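Local coordinates for protein arsenate Reductase (Corynebacterium glutamicum, PDB 3T38) that reduces arsenate to arsenite in a thioredoxin-dependent reaction, using a low molecular weight tyrosine phosphatase fold, and so probably contributes to arsenic resistance, at residues Y37-S41 with F62-L67; R66-V72 with T147-A153; V81-I87 with S154-M160. All blocks are in the same frame, centred on the assembly; numbering follows the deposited sequence.

The three contacts run as a chain of packing from the N-terminal helices into the central sheet. Contacts 1 and 2 have centres about 10 Å apart, share Arg66 and Leu67 on helix 55-73, and both touch the bound dithiane-diol and the second subunit. Contacts 2 and 3, centres about 11 Å apart, touch where Val150 and Ile151 rest on Leu85; their segments alternate along the sequence, helix 55-73 leading to strand 83-88 and helix 148-153 to strand 156-159. Contact 2 opens on the two residues where contact 1 ends, and the centre of contact 3 is about 19 Å from that of contact 1. Contact 2 thus joins the N-terminal helices to the low molecular weight phosphatase fold.

Contact 1: residues Y37-S41 with F62-L67; sequences YIFES and FAKDRL. With D1D ((4S,5S)-1,2-dithiane-4,5-diol), chain C.
Tyr37, Ser41, Ala63, Arg66 and Leu67 form a buried helix-helix contact in the N-terminal part of the protein, where helices 31-49 and 55-73 cross at 126° with axes 9.1 Å apart. Ala63 brings the backbones together: its small CB touches Tyr37 O and lies beside Ile38. Tyr37 buries the most surface of any residue here, and its ring is covered on both faces. Leu67 CD2 sits over one face, 3.8 Å from the ring centroid, in a CH-pi contact, while C4 of the dithiane-diol covers the opposite face. The edge is met by Arg66 CB, 3.5 Å from Tyr37 CE1, and Tyr37 OH bonds to Asp149.

The same ring atom also lies over one face of the Arg66 guanidinium, whose plane is turned 47° from that of the ring. The arginine chain bends at its third torsion (chi3 77°), which swings the guanidinium back toward helix 31-49. There NH1 donates to Ser41 OG at 2.9 Å, and NH2 comes within 3.3 Å of S4 of the ligand. Ser41 OG in turn donates to Tyr37 O, which also accepts the helical Ser41 N, so the hydroxyl relays between a backbone carbonyl and a buried arginine. The ligand lies against Tyr37, Arg66 and the CB of Glu40, three of its five pocket residues; Glu40 also reaches Asp148 of the second subunit.

Around this pair, helix 10-24 covers Ile38 and Phe39, the loop residues Phe142 and Pro145 pack on Phe62, and helix 148-153 adjoins Tyr37 and Arg66.

Contact 2: residues R66-V72 with T147-A153; sequences RLHALAV and TDDVIRA. With D1D ((4S,5S)-1,2-dithiane-4,5-diol), chain C.
The Arg66 guanidinium carries Thr147 CG2 over one face, 3.5 Å from CZ; Tyr37 lies on the opposite face. At its edge stands the Asp149 carboxylate, turned 66° from the guanidinium plane. Asp149 OD2 accepts NE of Arg66 at 3.0 Å through its syn lone pair, although it lies tilted out of the guanidinium plane. Arg66 NH2 adds a longer, weak bond to the same oxygen, so the salt bridge is made chiefly through NE.

Asp149 is oriented by its own neighbours as well. Its CG sits between the backbone N and the carbonyl carbon (chi1 36°), which turns OD1 back to the beginning of helix 148-153. Thr147 OG1 donates to this OD1 at 2.6 Å, from the syn side, and Val150 N adds a weak bond. Thr147 thus serves the pair twice, its methyl lying on the arginine and its hydroxyl steadying the aspartate.

The contact packs helix 55-73, one of the N-terminal helices, against helix 148-153, which leads into strand 156-159. Further along, the helices run together at 41°, their axes 7.7 Å apart, and small residues allow the approach. Ala69 CB rests against Val150 CG1 and Ala153 CB, at 3.7 Å from each, and Ala153 CB comes as near as 3.2 Å to Ala69 O, a tight fit. Leu70 CB lies alongside Asp149 CB, and Val72 packs against Ala153.

Glu40 of the second subunit accepts from the backbone N of Asp148. The buried arginine and aspartate probably balance each other's charge, OD2 having a further partner in helix 31-49, and the network probably holds the guanidinium in place beside the bound dithiane-diol.

Contact 3: residues V81-I87 with S154-M160; sequences VPQVLFI and SDYVITM
Phe86 and Ile158 lie side by side and point the same way from two parallel strands, Phe86 CD2 touching Ile158 CB at 3.6 Å. Ile158 CD1 reaches back along the sheet to Val84 CG1, 3.7 Å away, and the valine branches also lean on Tyr156 CB. The selenium of Met160, a selenomethionine, approaches the same Phe86 obliquely, 5.3 Å from the ring centroid, in a Met-aromatic contact. Val84, Phe86, Tyr156 and Ile158 thus share one face of the sheet, largely apolar.

The other face carries Leu85, Ile87, Val157 and Thr159. Here Ile87 CD1 crosses to Val157 CG1 at 3.8 Å, whereas Leu85 CB meets the hydroxyl of Ser154. That hydroxyl bonds to Val150 O and accepts from a water, which is weakly linked to Val84 O.

Regular parallel bonding joins the backbones: Leu85 N gives to Tyr156 O, Leu85 O accepts Ile158 N at 2.7 Å, and Ile87 bonds to Ile158 and Met160. At the entry Gln83 O takes both Asp155 N and Tyr156 N. Asp155 answers with its side chain, OD2 accepting Gln83 N at 3.0 Å by its anti lone pair. Gln83, bent at its second torsion (chi2 -90°), turns its amide away from Asp155 to donate NE2 to Val81 O.

These are the two inner strands of a four-stranded parallel sheet of order 2-1-3-4, that of the low molecular weight tyrosine phosphatase fold, with 111-116 beside 83-88 and 173-176 beside 156-159. Helices 94-106 and 190-211 cover the Phe86 face, with Leu102 and Ile201 among the residues on that ring; Val150 and Ile151 of helix 148-153 pack on Leu85 across the sheet.

Contact 1: residues Y37-S41 with F62-L67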
loop_
_atom_site.group_PDB
_atom_site.type_symbol
_atom_site.label_atom_id
_atom_site.label_comp_id
_atom_site.label_asym_id
_atom_site.label_seq_id
_atom_site.Cartn_x
_atom_site.Cartn_y
_atom_site.Cartn_z
ATOM N N TYR A 37 -5.160 10.057 2.007
ATOM C CA TYR A 37 -5.812 8.887 2.550
ATOM C C TYR A 37 -6.752 8.264 1.579
ATOM O O TYR A 37 -6.716 7.040 1.316
ATOM C CB TYR A 37 -6.507 9.157 3.876
ATOM C CG TYR A 37 -5.680 8.596 4.983
ATOM C CD1 TYR A 37 -5.935 7.314 5.498
ATOM C CD2 TYR A 37 -4.643 9.327 5.534
ATOM C CE1 TYR A 37 -5.129 6.776 6.543
ATOM C CE2 TYR A 37 -3.849 8.795 6.587
ATOM C CZ TYR A 37 -4.100 7.545 7.071
ATOM O OH TYR A 37 -3.280 7.050 8.084
ATOM N N ILE A 38 -7.578 9.086 0.987
ATOM C CA ILE A 38 -8.519 8.511 0.048
ATOM C C ILE A 38 -7.923 8.045 -1.297
ATOM O O ILE A 38 -8.281 6.971 -1.785
ATOM C CB ILE A 38 -9.706 9.401 -0.091
ATOM C CG1 ILE A 38 -10.575 8.942 -1.228
ATOM C CG2 ILE A 38 -9.260 10.828 -0.266
ATOM C CD1 ILE A 38 -10.898 10.054 -2.126
ATOM N N PHE A 39 -7.062 8.847 -1.911
ATOM C CA PHE A 39 -6.529 8.454 -3.209
ATOM C C PHE A 39 -5.520 7.302 -3.078
ATOM O O PHE A 39 -5.495 6.421 -3.955
ATOM C CB PHE A 39 -5.891 9.601 -3.960
ATOM C CG PHE A 39 -6.903 10.581 -4.544
ATOM C CD1 PHE A 39 -7.297 11.712 -3.810
ATOM C CD2 PHE A 39 -7.419 10.393 -5.821
ATOM C CE1 PHE A 39 -8.216 12.626 -4.308
ATOM C CE2 PHE A 39 -8.350 11.325 -6.353
ATOM C CZ PHE A 39 -8.759 12.437 -5.590
ATOM N N GLU A 40 -4.709 7.310 -2.007
ATOM C CA GLU A 40 -3.758 6.248 -1.784
ATOM C C GLU A 40 -4.485 4.969 -1.451
ATOM O O GLU A 40 -4.096 3.878 -1.894
ATOM C CB GLU A 40 -2.712 6.609 -0.721
ATOM C CG GLU A 40 -1.840 7.795 -1.141
ATOM C CD GLU A 40 -1.009 7.538 -2.439
ATOM O OE1 GLU A 40 -0.943 6.397 -2.940
ATOM O OE2 GLU A 40 -0.396 8.495 -2.957
ATOM N N SER A 41 -5.555 5.072 -0.659
ATOM C CA SER A 41 -6.334 3.875 -0.394
ATOM C C SER A 41 -6.955 3.221 -1.632
ATOM O O SER A 41 -6.944 1.983 -1.763
ATOM C CB SER A 41 -7.426 4.165 0.618
ATOM O OG SER A 41 -6.834 4.237 1.882
ATOM N N PHE A 62 -12.411 1.730 3.561
ATOM C CA PHE A 62 -11.006 1.562 3.968
ATOM C C PHE A 62 -10.310 2.858 4.466
ATOM O O PHE A 62 -9.719 2.887 5.535
ATOM C CB PHE A 62 -10.248 1.017 2.768
ATOM C CG PHE A 62 -8.900 0.521 3.073
ATOM C CD1 PHE A 62 -8.587 0.003 4.324
ATOM C CD2 PHE A 62 -7.925 0.535 2.077
ATOM C CE1 PHE A 62 -7.296 -0.504 4.556
ATOM C CE2 PHE A 62 -6.646 0.064 2.308
ATOM C CZ PHE A 62 -6.337 -0.466 3.551
ATOM N N ALA A 63 -10.400 3.934 3.722
ATOM C CA ALA A 63 -9.890 5.209 4.221
ATOM C C ALA A 63 -10.508 5.623 5.518
ATOM O O ALA A 63 -9.766 6.006 6.407
ATOM C CB ALA A 63 -10.031 6.359 3.159
ATOM N N LYS A 64 -11.835 5.602 5.625
ATOM C CA LYS A 64 -12.540 6.002 6.851
ATOM C C LYS A 64 -12.124 5.122 8.053
ATOM O O LYS A 64 -11.904 5.622 9.181
ATOM C CB LYS A 64 -14.066 5.935 6.654
ATOM C CG LYS A 64 -14.622 7.075 5.757
ATOM C CD LYS A 64 -16.126 7.183 5.761
ATOM C CE LYS A 64 -16.561 8.446 4.979
ATOM N NZ LYS A 64 -18.057 8.585 4.782
ATOM N N ASP A 65 -11.945 3.813 7.816
ATOM C CA ASP A 65 -11.503 2.981 8.898
ATOM C C ASP A 65 -10.085 3.325 9.268
ATOM O O ASP A 65 -9.740 3.382 10.462
ATOM C CB ASP A 65 -11.645 1.463 8.659
ATOM C CG ASP A 65 -11.406 0.657 10.017
ATOM O OD1 ASP A 65 -11.629 1.252 11.164
ATOM O OD2 ASP A 65 -10.977 -0.513 9.971
ATOM N N ARG A 66 -9.256 3.587 8.261
ATOM C CA ARG A 66 -7.844 3.960 8.493
ATOM C C ARG A 66 -7.673 5.291 9.255
ATOM O O ARG A 66 -6.909 5.386 10.220
ATOM C CB ARG A 66 -7.073 3.986 7.180
ATOM C CG ARG A 66 -6.710 2.600 6.675
ATOM C CD ARG A 66 -6.075 2.714 5.313
ATOM N NE ARG A 66 -4.700 3.180 5.497
ATOM C CZ ARG A 66 -3.913 3.618 4.524
ATOM N NH1 ARG A 66 -4.380 3.761 3.282
ATOM N NH2 ARG A 66 -2.657 3.947 4.811
ATOM N N LEU A 67 -8.435 6.289 8.866
ATOM C CA LEU A 67 -8.403 7.567 9.595
ATOM C C LEU A 67 -8.824 7.412 11.036
ATOM O O LEU A 67 -8.224 7.986 11.863
ATOM C CB LEU A 67 -9.246 8.630 8.897
ATOM C CG LEU A 67 -8.634 9.120 7.597
ATOM C CD1 LEU A 67 -9.720 9.806 6.697
ATOM C CD2 LEU A 67 -7.480 10.090 7.903
HETATM S S1 D1D C . 0.537 6.869 2.022
HETATM C C1 D1D C . 0.943 8.615 2.351
HETATM C C2 D1D C . 0.322 8.998 3.644
HETATM O O2 D1D C . 0.435 10.359 3.765
HETATM C C3 D1D C . -1.177 8.877 3.502
HETATM O O3 D1D C . -1.621 9.901 4.259
HETATM C C4 D1D C . -1.837 7.632 4.031
HETATM S S4 D1D C . -1.534 6.295 2.831
#

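Contact 2: residues R66-V72 with T147-A153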
loop_
_atom_site.group_PDB
_atom_site.type_symbol
_atom_site.label_atom_id
_atom_site.label_comp_id
_atom_site.label_asym_id
_atom_site.label_seq_id
_atom_site.Cartn_x
_atom_site.Cartn_y
_atom_site.Cartn_z
ATOM N N ARG A 66 -9.256 3.587 8.261
ATOM C CA ARG A 66 -7.844 3.960 8.493
ATOM C C ARG A 66 -7.673 5.291 9.255
ATOM O O ARG A 66 -6.909 5.386 10.220
ATOM C CB ARG A 66 -7.073 3.986 7.180
ATOM C CG ARG A 66 -6.710 2.600 6.675
ATOM C CD ARG A 66 -6.075 2.714 5.313
ATOM N NE ARG A 66 -4.700 3.180 5.497
ATOM C CZ ARG A 66 -3.913 3.618 4.524
ATOM N NH1 ARG A 66 -4.380 3.761 3.282
ATOM N NH2 ARG A 66 -2.657 3.947 4.811
ATOM N N LEU A 67 -8.435 6.289 8.866
ATOM C CA LEU A 67 -8.403 7.567 9.595
ATOM C C LEU A 67 -8.824 7.412 11.036
ATOM O O LEU A 67 -8.224 7.986 11.863
ATOM C CB LEU A 67 -9.246 8.630 8.897
ATOM C CG LEU A 67 -8.634 9.120 7.597
ATOM C CD1 LEU A 67 -9.720 9.806 6.697
ATOM C CD2 LEU A 67 -7.480 10.090 7.903
ATOM N N HIS A 68 -9.847 6.586 11.313
ATOM C CA HIS A 68 -10.276 6.295 12.696
ATOM C C HIS A 68 -9.158 5.590 13.455
ATOM O O HIS A 68 -8.807 6.018 14.535
ATOM C CB HIS A 68 -11.575 5.488 12.744
ATOM C CG HIS A 68 -12.086 5.247 14.144
ATOM N ND1 HIS A 68 -12.828 6.183 14.843
ATOM C CD2 HIS A 68 -11.962 4.173 14.971
ATOM C CE1 HIS A 68 -13.118 5.708 16.044
ATOM N NE2 HIS A 68 -12.605 4.491 16.147
ATOM N N ALA A 69 -8.574 4.536 12.870
ATOM C CA ALA A 69 -7.405 3.917 13.459
ATOM C C ALA A 69 -6.340 4.980 13.798
ATOM O O ALA A 69 -5.869 5.021 14.936
ATOM C CB ALA A 69 -6.824 2.835 12.571
ATOM N N LEU A 70 -6.005 5.865 12.873
ATOM C CA LEU A 70 -4.992 6.884 13.165
ATOM C C LEU A 70 -5.382 7.862 14.289
ATOM O O LEU A 70 -4.543 8.243 15.095
ATOM C CB LEU A 70 -4.633 7.665 11.895
ATOM C CG LEU A 70 -3.458 8.666 11.925
ATOM C CD1 LEU A 70 -2.129 7.924 12.283
ATOM C CD2 LEU A 70 -3.322 9.368 10.583
ATOM N N ALA A 71 -6.647 8.262 14.314
ATOM C CA ALA A 71 -7.212 9.083 15.393
ATOM C C ALA A 71 -6.991 8.409 16.751
ATOM O O ALA A 71 -6.644 9.052 17.738
ATOM C CB ALA A 71 -8.709 9.270 15.138
ATOM N N VAL A 72 -7.210 7.095 16.780
ATOM C CA VAL A 72 -7.079 6.309 18.014
ATOM C C VAL A 72 -5.595 6.220 18.392
ATOM O O VAL A 72 -5.207 6.558 19.495
ATOM C CB VAL A 72 -7.726 4.908 17.862
ATOM C CG1 VAL A 72 -7.368 3.991 19.052
ATOM C CG2 VAL A 72 -9.242 5.051 17.758
ATOM N N THR A 147 -1.447 -1.774 6.736
ATOM C CA THR A 147 -0.987 -0.371 6.736
ATOM C C THR A 147 -0.582 -0.041 8.185
ATOM O O THR A 147 -0.949 -0.726 9.124
ATOM C CB THR A 147 -2.080 0.594 6.281
ATOM O OG1 THR A 147 -3.230 0.421 7.117
ATOM C CG2 THR A 147 -2.475 0.402 4.744
ATOM N N ASP A 148 0.234 0.969 8.342
ATOM C CA ASP A 148 0.846 1.271 9.621
ATOM C C ASP A 148 -0.178 1.853 10.570
ATOM O O ASP A 148 -0.150 1.533 11.740
ATOM C CB ASP A 148 1.970 2.325 9.422
ATOM C CG ASP A 148 2.821 2.515 10.666
ATOM O OD1 ASP A 148 3.551 1.556 11.023
ATOM O OD2 ASP A 148 2.781 3.622 11.229
ATOM N N ASP A 149 -1.092 2.700 10.085
ATOM C CA ASP A 149 -2.040 3.343 11.005
ATOM C C ASP A 149 -2.775 2.278 11.855
ATOM O O ASP A 149 -2.932 2.453 13.054
ATOM C CB ASP A 149 -3.060 4.210 10.274
ATOM C CG ASP A 149 -3.466 3.627 8.943
ATOM O OD1 ASP A 149 -3.579 2.355 8.770
ATOM O OD2 ASP A 149 -3.560 4.436 8.015
ATOM N N VAL A 150 -3.203 1.172 11.243
ATOM C CA VAL A 150 -3.968 0.163 11.988
ATOM C C VAL A 150 -3.148 -0.668 12.962
ATOM O O VAL A 150 -3.714 -1.179 13.929
ATOM C CB VAL A 150 -4.885 -0.728 11.093
ATOM C CG1 VAL A 150 -5.772 0.223 10.225
ATOM C CG2 VAL A 150 -4.067 -1.674 10.216
ATOM N N ILE A 151 -1.836 -0.763 12.728
ATOM C CA ILE A 151 -0.976 -1.382 13.667
ATOM C C ILE A 151 -0.859 -0.477 14.870
ATOM O O ILE A 151 -1.027 -0.922 15.999
ATOM C CB ILE A 151 0.412 -1.704 13.081
ATOM C CG1 ILE A 151 0.316 -2.702 11.890
ATOM C CG2 ILE A 151 1.314 -2.313 14.183
ATOM C CD1 ILE A 151 1.658 -2.681 10.979
ATOM N N ARG A 152 -0.628 0.808 14.641
ATOM C CA ARG A 152 -0.455 1.790 15.748
ATOM C C ARG A 152 -1.691 1.874 16.643
ATOM O O ARG A 152 -1.605 2.091 17.877
ATOM C CB ARG A 152 -0.147 3.153 15.197
ATOM C CG ARG A 152 1.248 3.299 14.585
ATOM C CD ARG A 152 1.547 4.756 14.237
ATOM N NE ARG A 152 2.855 4.977 13.621
ATOM C CZ ARG A 152 3.867 5.575 14.239
ATOM N NH1 ARG A 152 3.750 5.992 15.508
ATOM N NH2 ARG A 152 5.012 5.722 13.610
ATOM N N ALA A 153 -2.857 1.719 16.017
ATOM C CA ALA A 153 -4.088 1.855 16.797
ATOM C C ALA A 153 -4.261 0.591 17.661
ATOM O O ALA A 153 -4.957 0.649 18.620
ATOM C CB ALA A 153 -5.286 2.033 15.838
HETATM S S1 D1D C . 0.537 6.869 2.022
HETATM C C1 D1D C . 0.943 8.615 2.351
HETATM C C2 D1D C . 0.322 8.998 3.644
HETATM O O2 D1D C . 0.435 10.359 3.765
HETATM C C3 D1D C . -1.177 8.877 3.502
HETATM O O3 D1D C . -1.621 9.901 4.259
HETATM C C4 D1D C . -1.837 7.632 4.031
HETATM S S4 D1D C . -1.534 6.295 2.831
#

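Contact 3: residues V81-I87 with S154-M160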
loop_
_atom_site.group_PDB
_atom_site.type_symbol
_atom_site.label_atom_id
_atom_site.label_comp_id
_atom_site.label_asym_id
_atom_site.label_seq_id
_atom_site.Cartn_x
_atom_site.Cartn_y
_atom_site.Cartn_z
ATOM N N VAL A 81 -12.642 1.341 22.946
ATOM C CA VAL A 81 -12.678 -0.074 23.280
ATOM C C VAL A 81 -11.336 -0.671 22.812
ATOM O O VAL A 81 -10.639 -0.055 22.011
ATOM C CB VAL A 81 -13.926 -0.727 22.580
ATOM C CG1 VAL A 81 -15.248 -0.163 23.205
ATOM C CG2 VAL A 81 -13.923 -0.443 21.077
ATOM N N PRO A 82 -10.956 -1.848 23.319
ATOM C CA PRO A 82 -9.793 -2.572 22.764
ATOM C C PRO A 82 -9.861 -2.702 21.263
ATOM O O PRO A 82 -10.932 -2.898 20.710
ATOM C CB PRO A 82 -9.900 -3.970 23.391
ATOM C CG PRO A 82 -10.659 -3.717 24.704
ATOM C CD PRO A 82 -11.621 -2.587 24.410
ATOM N N GLN A 83 -8.708 -2.604 20.631
ATOM C CA GLN A 83 -8.550 -2.598 19.186
ATOM C C GLN A 83 -7.708 -3.814 18.825
ATOM O O GLN A 83 -6.595 -3.982 19.306
ATOM C CB GLN A 83 -7.827 -1.343 18.791
ATOM C CG GLN A 83 -8.363 0.008 19.498
ATOM C CD GLN A 83 -9.482 0.670 18.676
ATOM O OE1 GLN A 83 -9.334 0.879 17.469
ATOM N NE2 GLN A 83 -10.587 0.970 19.307
ATOM N N VAL A 84 -8.229 -4.690 17.974
ATOM C CA VAL A 84 -7.524 -5.929 17.627
ATOM C C VAL A 84 -7.322 -6.012 16.125
ATOM O O VAL A 84 -8.210 -5.605 15.346
ATOM C CB VAL A 84 -8.343 -7.102 18.092
ATOM C CG1 VAL A 84 -7.684 -8.431 17.738
ATOM C CG2 VAL A 84 -8.641 -6.986 19.614
ATOM N N LEU A 85 -6.143 -6.515 15.709
ATOM C CA LEU A 85 -5.816 -6.646 14.341
ATOM C C LEU A 85 -5.352 -8.087 14.018
ATOM O O LEU A 85 -4.453 -8.613 14.686
ATOM C CB LEU A 85 -4.706 -5.647 13.994
ATOM C CG LEU A 85 -4.116 -5.886 12.580
ATOM C CD1 LEU A 85 -5.038 -5.467 11.431
ATOM C CD2 LEU A 85 -2.773 -5.282 12.373
ATOM N N PHE A 86 -5.929 -8.700 12.975
ATOM C CA PHE A 86 -5.463 -10.017 12.475
ATOM C C PHE A 86 -4.797 -9.824 11.115
ATOM O O PHE A 86 -5.284 -9.024 10.309
ATOM C CB PHE A 86 -6.610 -11.039 12.359
ATOM C CG PHE A 86 -7.317 -11.277 13.665
ATOM C CD1 PHE A 86 -8.403 -10.446 14.060
ATOM C CD2 PHE A 86 -6.862 -12.266 14.550
ATOM C CE1 PHE A 86 -9.059 -10.657 15.308
ATOM C CE2 PHE A 86 -7.521 -12.489 15.810
ATOM C CZ PHE A 86 -8.588 -11.680 16.191
ATOM N N ILE A 87 -3.716 -10.573 10.866
ATOM C CA ILE A 87 -2.888 -10.383 9.679
ATOM C C ILE A 87 -2.541 -11.772 9.156
ATOM O O ILE A 87 -2.046 -12.553 9.934
ATOM C CB ILE A 87 -1.530 -9.636 10.042
ATOM C CG1 ILE A 87 -1.814 -8.257 10.692
ATOM C CG2 ILE A 87 -0.647 -9.406 8.766
ATOM C CD1 ILE A 87 -0.609 -7.552 11.113
ATOM N N SER A 154 -3.706 -0.564 17.250
ATOM C CA SER A 154 -4.119 -1.837 17.780
ATOM C C SER A 154 -3.556 -2.078 19.217
ATOM O O SER A 154 -2.420 -1.690 19.512
ATOM C CB SER A 154 -3.694 -2.946 16.810
ATOM O OG SER A 154 -4.447 -2.860 15.608
ATOM N N ASP A 155 -4.361 -2.658 20.105
ATOM C CA ASP A 155 -3.867 -3.157 21.425
ATOM C C ASP A 155 -3.379 -4.623 21.311
ATOM O O ASP A 155 -2.562 -5.050 22.084
ATOM C CB ASP A 155 -4.953 -3.068 22.507
ATOM C CG ASP A 155 -5.469 -1.656 22.705
ATOM O OD1 ASP A 155 -4.741 -0.838 23.299
ATOM O OD2 ASP A 155 -6.584 -1.325 22.237
ATOM N N TYR A 156 -3.916 -5.382 20.353
ATOM C CA TYR A 156 -3.531 -6.778 20.091
ATOM C C TYR A 156 -3.249 -6.906 18.602
ATOM O O TYR A 156 -4.060 -6.456 17.789
ATOM C CB TYR A 156 -4.681 -7.749 20.416
ATOM C CG TYR A 156 -5.019 -7.863 21.876
ATOM C CD1 TYR A 156 -5.753 -6.855 22.506
ATOM C CD2 TYR A 156 -4.560 -8.957 22.649
ATOM C CE1 TYR A 156 -6.055 -6.909 23.865
ATOM C CE2 TYR A 156 -4.871 -9.045 24.060
ATOM C CZ TYR A 156 -5.613 -7.994 24.652
ATOM O OH TYR A 156 -5.951 -8.015 25.993
ATOM N N VAL A 157 -2.135 -7.533 18.227
ATOM C CA VAL A 157 -1.846 -7.736 16.812
ATOM C C VAL A 157 -1.586 -9.203 16.677
ATOM O O VAL A 157 -0.659 -9.708 17.308
ATOM C CB VAL A 157 -0.555 -6.961 16.344
ATOM C CG1 VAL A 157 -0.153 -7.379 14.921
ATOM C CG2 VAL A 157 -0.694 -5.413 16.470
ATOM N N ILE A 158 -2.402 -9.890 15.876
ATOM C CA ILE A 158 -2.319 -11.362 15.767
ATOM C C ILE A 158 -1.935 -11.727 14.369
ATOM O O ILE A 158 -2.624 -11.449 13.433
ATOM C CB ILE A 158 -3.632 -12.130 16.182
ATOM C CG1 ILE A 158 -3.997 -11.884 17.651
ATOM C CG2 ILE A 158 -3.493 -13.624 16.029
ATOM C CD1 ILE A 158 -4.705 -10.582 17.895
ATOM N N THR A 159 -0.854 -12.441 14.300
ATOM C CA THR A 159 -0.168 -12.854 13.112
ATOM C C THR A 159 -0.527 -14.302 12.742
ATOM O O THR A 159 -0.583 -15.154 13.610
ATOM C CB THR A 159 1.359 -12.680 13.440
ATOM O OG1 THR A 159 1.791 -11.478 12.770
ATOM C CG2 THR A 159 2.180 -13.849 13.091
HETATM N N MSE A 160 -0.814 -14.552 11.464
HETATM C CA MSE A 160 -1.297 -15.867 11.021
HETATM C C MSE A 160 -0.598 -16.342 9.706
HETATM O O MSE A 160 -1.251 -16.681 8.702
HETATM C CB MSE A 160 -2.827 -15.818 10.860
HETATM C CG MSE A 160 -3.491 -14.947 11.921
HETATM SE SE MSE A 160 -5.464 -14.972 11.787
HETATM C CE MSE A 160 -5.825 -16.866 12.132
HETATM O O HOH W 1 -6.983 -3.012 15.140
#